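Local coordinates for stage 0 sporulation protein A homolog (Desulfitobacterium hafniense, PDB 3MJQ) that is of unknown function but may regulate sporulation genes in response to nutritional stress, this piece of it being a PAS domain, at residues I12-R17 / C99-I104. The protein carries 1 engineered substitution. Sequence-based numbering, arbitrary orientation.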
loop_
_atom_site.group_PDB
_atom_site.type_symbol
_atom_site.label_atom_id
_atom_site.label_comp_id
_atom_site.label_asym_id
_atom_site.label_seq_id
_atom_site.Cartn_x
_atom_site.Cartn_y
_atom_site.Cartn_z
ATOM N N ILE A 12 0.556 -4.225 7.618
ATOM C CA ILE A 12 -0.620 -3.930 6.842
ATOM C C ILE A 12 -1.804 -4.432 7.602
ATOM O O ILE A 12 -1.829 -5.576 8.043
ATOM C CB ILE A 12 -0.615 -4.631 5.475
ATOM C CG1 ILE A 12 0.419 -3.988 4.552
ATOM C CG2 ILE A 12 -2.008 -4.546 4.850
ATOM C CD1 ILE A 12 0.586 -4.719 3.242
ATOM N N LEU A 13 -2.786 -3.556 7.745
ATOM C CA LEU A 13 -4.015 -3.867 8.443
ATOM C C LEU A 13 -5.150 -3.348 7.589
ATOM O O LEU A 13 -4.973 -2.413 6.807
ATOM C CB LEU A 13 -4.075 -3.142 9.792
ATOM C CG LEU A 13 -2.966 -3.318 10.833
ATOM C CD1 LEU A 13 -3.196 -2.336 11.976
ATOM C CD2 LEU A 13 -2.948 -4.753 11.373
ATOM N N ILE A 14 -6.303 -3.979 7.724
ATOM C CA ILE A 14 -7.490 -3.519 7.035
ATOM C C ILE A 14 -8.420 -3.343 8.230
ATOM O O ILE A 14 -8.634 -4.283 8.985
ATOM C CB ILE A 14 -8.052 -4.573 6.046
ATOM C CG1 ILE A 14 -7.301 -4.526 4.717
ATOM C CG2 ILE A 14 -9.496 -4.266 5.730
ATOM C CD1 ILE A 14 -6.015 -5.256 4.706
ATOM N N ILE A 15 -8.942 -2.144 8.439
ATOM C CA ILE A 15 -9.808 -1.923 9.591
ATOM C C ILE A 15 -11.119 -1.280 9.175
ATOM O O ILE A 15 -11.136 -0.386 8.327
ATOM C CB ILE A 15 -9.078 -1.061 10.663
ATOM C CG1 ILE A 15 -8.904 0.376 10.181
ATOM C CG2 ILE A 15 -7.676 -1.621 10.908
ATOM C CD1 ILE A 15 -9.969 1.302 10.661
ATOM N N ASN A 16 -12.213 -1.746 9.776
ATOM C CA ASN A 16 -13.550 -1.252 9.455
ATOM C C ASN A 16 -13.928 0.058 10.119
ATOM O O ASN A 16 -13.136 0.666 10.831
ATOM C CB ASN A 16 -14.606 -2.303 9.802
ATOM C CG ASN A 16 -14.681 -2.584 11.278
ATOM O OD1 ASN A 16 -14.811 -1.673 12.087
ATOM N ND2 ASN A 16 -14.609 -3.853 11.642
ATOM N N ARG A 17 -15.161 0.479 9.875
ATOM C CA ARG A 17 -15.695 1.720 10.418
ATOM C C ARG A 17 -15.685 1.762 11.949
ATOM O O ARG A 17 -15.538 2.826 12.549
ATOM C CB ARG A 17 -17.121 1.915 9.901
ATOM C CG ARG A 17 -17.621 3.328 10.012
ATOM C CD ARG A 17 -18.103 3.819 8.663
ATOM N NE ARG A 17 -18.319 5.262 8.666
ATOM C CZ ARG A 17 -18.672 5.969 7.597
ATOM N NH1 ARG A 17 -18.852 5.363 6.430
ATOM N NH2 ARG A 17 -18.847 7.282 7.697
ATOM N N CYS A 99 -14.101 0.615 4.653
ATOM C CA CYS A 99 -13.041 0.317 5.609
ATOM C C CYS A 99 -11.743 1.011 5.200
ATOM O O CYS A 99 -11.665 1.626 4.137
ATOM C CB CYS A 99 -12.821 -1.192 5.705
ATOM S SG CYS A 99 -11.757 -1.865 4.434
ATOM N N LEU A 100 -10.723 0.913 6.044
ATOM C CA LEU A 100 -9.446 1.544 5.742
ATOM C C LEU A 100 -8.349 0.525 5.481
ATOM O O LEU A 100 -8.246 -0.483 6.175
ATOM C CB LEU A 100 -9.034 2.469 6.887
ATOM C CG LEU A 100 -9.211 3.984 6.713
ATOM C CD1 LEU A 100 -10.329 4.283 5.756
ATOM C CD2 LEU A 100 -9.486 4.623 8.062
ATOM N N PHE A 101 -7.549 0.787 4.449
ATOM C CA PHE A 101 -6.430 -0.079 4.092
ATOM C C PHE A 101 -5.181 0.666 4.539
ATOM O O PHE A 101 -4.883 1.747 4.045
ATOM C CB PHE A 101 -6.378 -0.319 2.588
ATOM C CG PHE A 101 -5.167 -1.081 2.145
ATOM C CD1 PHE A 101 -4.864 -2.313 2.714
ATOM C CD2 PHE A 101 -4.332 -0.576 1.157
ATOM C CE1 PHE A 101 -3.746 -3.032 2.306
ATOM C CE2 PHE A 101 -3.215 -1.291 0.744
ATOM C CZ PHE A 101 -2.924 -2.523 1.323
ATOM N N ALA A 102 -4.444 0.083 5.473
ATOM C CA ALA A 102 -3.276 0.759 5.996
ATOM C C ALA A 102 -1.967 0.001 5.909
ATOM O O ALA A 102 -1.880 -1.189 6.243
ATOM C CB ALA A 102 -3.530 1.148 7.444
ATOM N N ILE A 103 -0.946 0.725 5.463
ATOM C CA ILE A 103 0.395 0.186 5.366
ATOM C C ILE A 103 1.181 1.087 6.320
ATOM O O ILE A 103 1.238 2.311 6.148
ATOM C CB ILE A 103 0.930 0.262 3.917
ATOM C CG1 ILE A 103 -0.131 -0.330 2.962
ATOM C CG2 ILE A 103 2.268 -0.495 3.809
ATOM C CD1 ILE A 103 0.271 -0.399 1.493
ATOM N N ILE A 104 1.756 0.463 7.343
ATOM C CA ILE A 104 2.484 1.178 8.374
ATOM C C ILE A 104 3.987 0.951 8.424
ATOM O O ILE A 104 4.447 -0.190 8.508
ATOM C CB ILE A 104 1.889 0.819 9.718
ATOM C CG1 ILE A 104 0.383 1.058 9.639
ATOM C CG2 ILE A 104 2.523 1.656 10.829
ATOM C CD1 ILE A 104 -0.391 0.362 10.711
#
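Leu-13 and Ala-102 pair through two backbone hydrogen bonds in the five-stranded antiparallel sheet of the PAS fold, where strand 11-16, the first of the chain, lies antiparallel beside strand 98-106, the last. Leu-13 N donates to Ala-102 O (2.9 Å), and Ala-102 N returns a bond to Leu-13 O. Two residues on, Ile-15 N reaches Leu-100 O, while Leu-100 N gives a bond to Ile-15 O (2.7 Å). Leu-13 and Ile-15 thus have both N and O satisfied by strand 98-106. The intervening residues turn their backbone bonds outward: Ile-14 to Tyr-23, Phe-101 to Trp-90 and Ile-103 to Arg-88. Ile-12 N is taken by the side-chain oxygen of Asn-25. Ala-102 O also receives a CA-H...O contact from Ile-12, and Leu-100 O one from Ile-14. Ile-15 and Leu-100 lie side by side and pack against Leu-60, Leu-63 and Phe-64 of helix 53-65, whereas Ile-14 and Phe-101, on the other face, pack on Phe-4 and Ile-8, respectively, of the second subunit. With CG anti to the backbone N (chi1 174°), the Phe-101 ring comes alongside Ile-14, whose CD1 meets the ring edge in plane, 3.7 Å from Phe-101 CD1.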